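Local coordinates for protein actibind (Aspergillus niger, PDB 3D3Z) that cleaves RNA as a T2-family ribonuclease, probably with little base specificity and a preference for adenylic acid, at residues 39-44 and 233-238; 193-198 and 229-234. All blocks are in the same frame, centred on the assembly; numbering follows the deposited sequence.

The C-terminal tail of this ribonuclease illustrates how a chain without regular secondary structure can be fixed at successive points by different chemistry. Interaction 2 joins 229-234 to the start of strand 195-206 through a backbone bridge, with apolar side chains packed toward helix 171-179 and the exposed chain of Lys-231 alongside. Interaction 1 brings Lys-235 and Tyr-236, close to the end of the modelled chain, to the loop between strands 29-35 and 49-56, mainly through polar side chains gripping backbone atoms. The two centres lie about 12 Å apart; both contacts are partly buried and share Pro-233 and Pro-234. Trp-36 lies beside both: its NE1 hydrogen-bonds to Pro-233 O, and its rings meet Tyr-232 edge-to-face and Lys-235 in a cation-pi contact.

Interaction 1 of 2, residues 39-44 and 233-238; sequences DPSDGP and PPKYSS. With EDO (1,2-ethanediol), chain G; EDO (1,2-ethanediol), chain F.
Tyr-236 and Lys-235 reach along the 39-44 loop side by side, the one with its ring, the other with an extended chain; the tyrosine ends on one backbone carbonyl of the loop, the lysine on two. The ring lies over Ser-41, whose CB stands 3.7 Å from the centroid of the Tyr-236 ring in a CH-pi contact displaced toward the rim. With chi1 at -52°, CG of Tyr-236 sits beside its own backbone N, which lets the ring cover Ser-41 CB while the amide reaches the hydroxyl: Tyr-236 N donates to Ser-41 OG at 2.9 Å, while Ser-41 OG also bonds to Tyr-38 O. At the far end of the ring, Tyr-236 OH donates a hydrogen bond to Gly-43 O at 2.6 Å; the donor lies in the carbonyl plane, on a lone pair, and the oxygen in turn lies in the plane of the ring. Lys-235 passes obliquely across Asp-42. Its NZ reaches Asp-42 O at 2.7 Å and Pro-44 O at 3.2 Å, in each case tilted from the carbonyl plane, and also bonds to Ser-47 O. The Asp-42 carboxylate stays beyond salt-bridge distance, OD1 4.1 Å from Lys-235 NZ, and a water bridges the two. Asp-42 also touches Pro-96 and Tyr-98 of the nucleoside pocket. Gathered carbonyls and a nearby carboxylate would probably stabilise the protonated lysine, which with Tyr-236 ties the loop beside that pocket to the tail.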
loop_
_atom_site.group_PDB
_atom_site.type_symbol
_atom_site.label_atom_id
_atom_site.label_comp_id
_atom_site.label_asym_id
_atom_site.label_seq_id
_atom_site.Cartn_x
_atom_site.Cartn_y
_atom_site.Cartn_z
ATOM N N ASP A 39 10.645 2.623 -16.608
ATOM C CA ASP A 39 11.541 3.610 -17.168
ATOM C C ASP A 39 11.597 4.890 -16.353
ATOM O O ASP A 39 10.804 5.778 -16.588
ATOM C CB ASP A 39 11.162 3.933 -18.643
ATOM C CG ASP A 39 12.138 4.935 -19.310
ATOM O OD1 ASP A 39 13.157 5.301 -18.690
ATOM O OD2 ASP A 39 11.897 5.381 -20.477
ATOM N N PRO A 40 12.546 4.992 -15.401
ATOM C CA PRO A 40 13.573 4.009 -15.057
ATOM C C PRO A 40 12.994 2.840 -14.258
ATOM O O PRO A 40 12.022 2.972 -13.509
ATOM C CB PRO A 40 14.553 4.823 -14.204
ATOM C CG PRO A 40 13.690 5.876 -13.573
ATOM C CD PRO A 40 12.609 6.181 -14.521
ATOM N N SER A 41 13.612 1.695 -14.435
ATOM C CA SER A 41 13.306 0.501 -13.670
ATOM C C SER A 41 13.919 0.480 -12.227
ATOM O O SER A 41 15.002 1.017 -11.971
ATOM C CB SER A 41 13.835 -0.723 -14.406
ATOM O OG SER A 41 13.205 -0.942 -15.641
ATOM N N ASP A 42 13.199 -0.148 -11.308
ATOM C CA ASP A 42 13.664 -0.367 -9.910
ATOM C C ASP A 42 13.101 -1.734 -9.458
ATOM O O ASP A 42 12.236 -2.336 -10.178
ATOM C CB ASP A 42 13.260 0.777 -8.994
ATOM C CG ASP A 42 11.748 0.944 -8.915
ATOM O OD1 ASP A 42 11.010 -0.071 -8.983
ATOM O OD2 ASP A 42 11.285 2.096 -8.855
ATOM N N GLY A 43 13.620 -2.242 -8.346
ATOM C CA GLY A 43 13.105 -3.469 -7.768
ATOM C C GLY A 43 13.538 -4.660 -8.573
ATOM O O GLY A 43 14.366 -4.536 -9.495
ATOM N N PRO A 44 13.085 -5.854 -8.145
ATOM C CA PRO A 44 13.397 -7.029 -8.945
ATOM C C PRO A 44 12.687 -6.939 -10.314
ATOM O O PRO A 44 11.640 -6.310 -10.449
ATOM C CB PRO A 44 12.859 -8.200 -8.117
ATOM C CG PRO A 44 12.475 -7.646 -6.766
ATOM C CD PRO A 44 12.313 -6.167 -6.929
ATOM N N PRO A 233 5.511 -3.303 -19.833
ATOM C CA PRO A 233 6.915 -3.198 -20.263
ATOM C C PRO A 233 7.897 -3.963 -19.371
ATOM O O PRO A 233 7.732 -3.949 -18.137
ATOM C CB PRO A 233 7.178 -1.690 -20.266
ATOM C CG PRO A 233 5.836 -1.039 -20.208
ATOM C CD PRO A 233 4.948 -1.978 -19.489
ATOM N N PRO A 234 8.853 -4.697 -19.988
ATOM C CA PRO A 234 9.868 -5.393 -19.227
ATOM C C PRO A 234 10.793 -4.401 -18.511
ATOM O O PRO A 234 11.110 -3.354 -19.055
ATOM C CB PRO A 234 10.631 -6.210 -20.303
ATOM C CG PRO A 234 9.727 -6.267 -21.473
ATOM C CD PRO A 234 9.014 -4.947 -21.445
ATOM N N LYS A 235 11.139 -4.707 -17.255
ATOM C CA LYS A 235 12.133 -3.905 -16.539
ATOM C C LYS A 235 13.525 -4.180 -17.098
ATOM O O LYS A 235 13.780 -5.290 -17.546
ATOM C CB LYS A 235 12.075 -4.173 -15.032
ATOM C CG LYS A 235 10.775 -3.797 -14.382
ATOM C CD LYS A 235 10.916 -3.935 -12.866
ATOM C CE LYS A 235 9.784 -3.348 -12.114
ATOM N NZ LYS A 235 9.887 -3.675 -10.669
ATOM N N TYR A 236 14.398 -3.177 -17.053
ATOM C CA TYR A 236 15.828 -3.319 -17.404
ATOM C C TYR A 236 15.933 -3.813 -18.860
ATOM O O TYR A 236 16.776 -4.604 -19.186
ATOM C CB TYR A 236 16.556 -4.273 -16.411
ATOM C CG TYR A 236 16.339 -3.880 -14.933
ATOM C CD1 TYR A 236 16.833 -2.687 -14.417
ATOM C CD2 TYR A 236 15.627 -4.721 -14.055
ATOM C CE1 TYR A 236 16.567 -2.322 -13.086
ATOM C CE2 TYR A 236 15.370 -4.371 -12.732
ATOM C CZ TYR A 236 15.830 -3.165 -12.251
ATOM O OH TYR A 236 15.643 -2.817 -10.950
ATOM N N SER A 237 15.066 -3.301 -19.727
ATOM C CA SER A 237 14.830 -3.920 -21.047
ATOM C C SER A 237 15.979 -3.830 -22.051
ATOM O O SER A 237 16.347 -4.844 -22.678
ATOM C CB SER A 237 13.585 -3.342 -21.702
ATOM O OG SER A 237 13.562 -3.690 -23.078
ATOM N N SER A 238 16.497 -2.623 -22.259
ATOM C CA SER A 238 17.577 -2.380 -23.267
ATOM C C SER A 238 17.069 -2.522 -24.730
ATOM O O SER A 238 16.893 -1.517 -25.479
ATOM C CB SER A 238 18.820 -3.275 -23.010
ATOM O OG SER A 238 18.578 -4.637 -23.403
HETATM C C1 EDO G . 8.225 5.833 -13.153
HETATM O O1 EDO G . 9.238 4.863 -13.430
HETATM C C2 EDO G . 8.733 7.262 -13.351
HETATM O O2 EDO G . 8.900 7.483 -14.752
HETATM C C1 EDO F . 17.143 -0.837 -6.743
HETATM O O1 EDO F . 16.307 -0.366 -7.818
HETATM C C2 EDO F . 16.281 -0.991 -5.490
HETATM O O2 EDO F . 15.057 -1.701 -5.753
HETATM O O HOH W 1 8.498 -1.265 -9.575
#

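Interaction 2 of 2, residues 193-198 and 229-234; sequences DGALSQ and GIKYPP
Ala-195 and Lys-231 form a single beta bridge, their CA atoms 4.5 Å apart, where the tail touches the first residues of strand 195-206 in the antiparallel sheet of the RNase T2 fold. It consists of two nearly straight backbone bonds, to the residues on either side of Ala-195: Lys-231 N donates to Gly-194 O at 2.9 Å, and Leu-196 N to Lys-231 O at 2.8 Å. The pairing is brief, since the touching parts run 77° apart, and a classic beta bulge follows in the strand, where Ser-197 and Gln-198 both face Gly-190. Leu-196 buries more surface here than any other residue. Its CG is turned anti to the backbone N (chi1 -162°), and the CD2 branch comes down over the centre of the Tyr-232 ring, 4.0 Å from the centroid, in a CH-pi contact. Leu-196 CB meets the CG2 branch of Ile-230, and both side chains continue onto Ile-174 of helix 171-179. The hydroxyl of Tyr-232 is held by Trp-48 NE1. Beside the bridge, Ala-195 CB packs against the ring of Pro-233, 3.6 Å from its CG. On the exposed side the Lys-231 chain bends back past Gly-194. By contrast, the buried carbonyl oxygen Leu-196 O has no hydrogen-bonding partner in the model; its nearest neighbour in Pro-233 is CD, at 4.3 Å.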
loop_
_atom_site.group_PDB
_atom_site.type_symbol
_atom_site.label_atom_id
_atom_site.label_comp_id
_atom_site.label_asym_id
_atom_site.label_seq_id
_atom_site.Cartn_x
_atom_site.Cartn_y
_atom_site.Cartn_z
ATOM N N ASP A 193 0.726 6.166 -20.246
ATOM C CA ASP A 193 1.213 6.085 -21.629
ATOM C C ASP A 193 0.822 4.702 -22.183
ATOM O O ASP A 193 1.656 4.030 -22.797
ATOM C CB ASP A 193 2.762 6.253 -21.699
ATOM C CG ASP A 193 3.249 7.655 -21.261
ATOM O OD1 ASP A 193 2.816 8.609 -21.914
ATOM O OD2 ASP A 193 4.055 7.826 -20.299
ATOM N N GLY A 194 -0.406 4.252 -21.924
ATOM C CA GLY A 194 -0.799 2.883 -22.298
ATOM C C GLY A 194 -0.055 1.711 -21.687
ATOM O O GLY A 194 -0.234 0.568 -22.123
ATOM N N ALA A 195 0.761 1.950 -20.654
ATOM C CA ALA A 195 1.494 0.869 -19.976
ATOM C C ALA A 195 0.990 0.703 -18.525
ATOM O O ALA A 195 0.689 1.666 -17.816
ATOM C CB ALA A 195 3.001 1.130 -19.984
ATOM N N LEU A 196 0.901 -0.549 -18.126
ATOM C CA LEU A 196 0.570 -0.968 -16.781
ATOM C C LEU A 196 1.652 -0.374 -15.824
ATOM O O LEU A 196 2.874 -0.489 -16.055
ATOM C CB LEU A 196 0.448 -2.519 -16.773
ATOM C CG LEU A 196 -0.245 -3.298 -15.681
ATOM C CD1 LEU A 196 -1.682 -2.869 -15.463
ATOM C CD2 LEU A 196 -0.091 -4.802 -15.991
ATOM N N SER A 197 1.156 0.308 -14.813
ATOM C CA SER A 197 1.910 1.267 -14.009
ATOM C C SER A 197 1.622 1.233 -12.487
ATOM O O SER A 197 2.542 1.313 -11.702
ATOM C CB SER A 197 1.602 2.654 -14.518
ATOM O OG SER A 197 2.339 3.566 -13.756
ATOM N N GLN A 198 0.351 1.183 -12.091
ATOM C CA GLN A 198 -0.058 1.296 -10.679
ATOM C C GLN A 198 -1.214 0.353 -10.349
ATOM O O GLN A 198 -2.076 0.088 -11.220
ATOM C CB GLN A 198 -0.501 2.732 -10.389
ATOM C CG GLN A 198 0.630 3.790 -10.527
ATOM C CD GLN A 198 0.301 5.108 -9.897
ATOM O OE1 GLN A 198 -0.154 5.146 -8.760
ATOM N NE2 GLN A 198 0.528 6.232 -10.645
ATOM N N GLY A 229 -4.990 -3.328 -25.553
ATOM C CA GLY A 229 -3.756 -2.820 -26.106
ATOM C C GLY A 229 -2.748 -2.505 -25.008
ATOM O O GLY A 229 -1.732 -1.871 -25.289
ATOM N N ILE A 230 -3.028 -2.957 -23.768
ATOM C CA ILE A 230 -2.202 -2.556 -22.577
ATOM C C ILE A 230 -0.820 -3.176 -22.635
ATOM O O ILE A 230 -0.647 -4.398 -22.795
ATOM C CB ILE A 230 -2.882 -2.888 -21.221
ATOM C CG1 ILE A 230 -4.147 -2.044 -21.033
ATOM C CG2 ILE A 230 -1.937 -2.581 -20.021
ATOM C CD1 ILE A 230 -5.171 -2.644 -19.977
ATOM N N LYS A 231 0.185 -2.323 -22.517
ATOM C CA LYS A 231 1.540 -2.802 -22.496
ATOM C C LYS A 231 1.970 -3.097 -21.060
ATOM O O LYS A 231 1.575 -2.407 -20.137
ATOM C CB LYS A 231 2.502 -1.781 -23.084
ATOM C CG LYS A 231 2.085 -1.278 -24.452
ATOM C CD LYS A 231 3.112 -0.343 -25.045
ATOM C CE LYS A 231 3.061 1.047 -24.418
ATOM N NZ LYS A 231 4.477 1.627 -24.425
ATOM N N TYR A 232 2.767 -4.145 -20.923
ATOM C CA TYR A 232 3.402 -4.532 -19.664
ATOM C C TYR A 232 4.912 -4.497 -19.902
ATOM O O TYR A 232 5.519 -5.507 -20.262
ATOM C CB TYR A 232 2.910 -5.908 -19.267
ATOM C CG TYR A 232 3.152 -6.395 -17.845
ATOM C CD1 TYR A 232 3.753 -5.600 -16.856
ATOM C CD2 TYR A 232 2.711 -7.669 -17.477
ATOM C CE1 TYR A 232 3.923 -6.096 -15.556
ATOM C CE2 TYR A 232 2.868 -8.156 -16.194
ATOM C CZ TYR A 232 3.480 -7.364 -15.237
ATOM O OH TYR A 232 3.639 -7.892 -13.968
ATOM N N PRO A 233 5.511 -3.303 -19.833
ATOM C CA PRO A 233 6.915 -3.198 -20.263
ATOM C C PRO A 233 7.897 -3.963 -19.371
ATOM O O PRO A 233 7.732 -3.949 -18.137
ATOM C CB PRO A 233 7.178 -1.690 -20.266
ATOM C CG PRO A 233 5.836 -1.039 -20.208
ATOM C CD PRO A 233 4.948 -1.978 -19.489
ATOM N N PRO A 234 8.853 -4.697 -19.988
ATOM C CA PRO A 234 9.868 -5.393 -19.227
ATOM C C PRO A 234 10.793 -4.401 -18.511
ATOM O O PRO A 234 11.110 -3.354 -19.055
ATOM C CB PRO A 234 10.631 -6.210 -20.303
ATOM C CG PRO A 234 9.727 -6.267 -21.473
ATOM C CD PRO A 234 9.014 -4.947 -21.445
HETATM O O HOH W 2 4.721 3.203 -22.490
#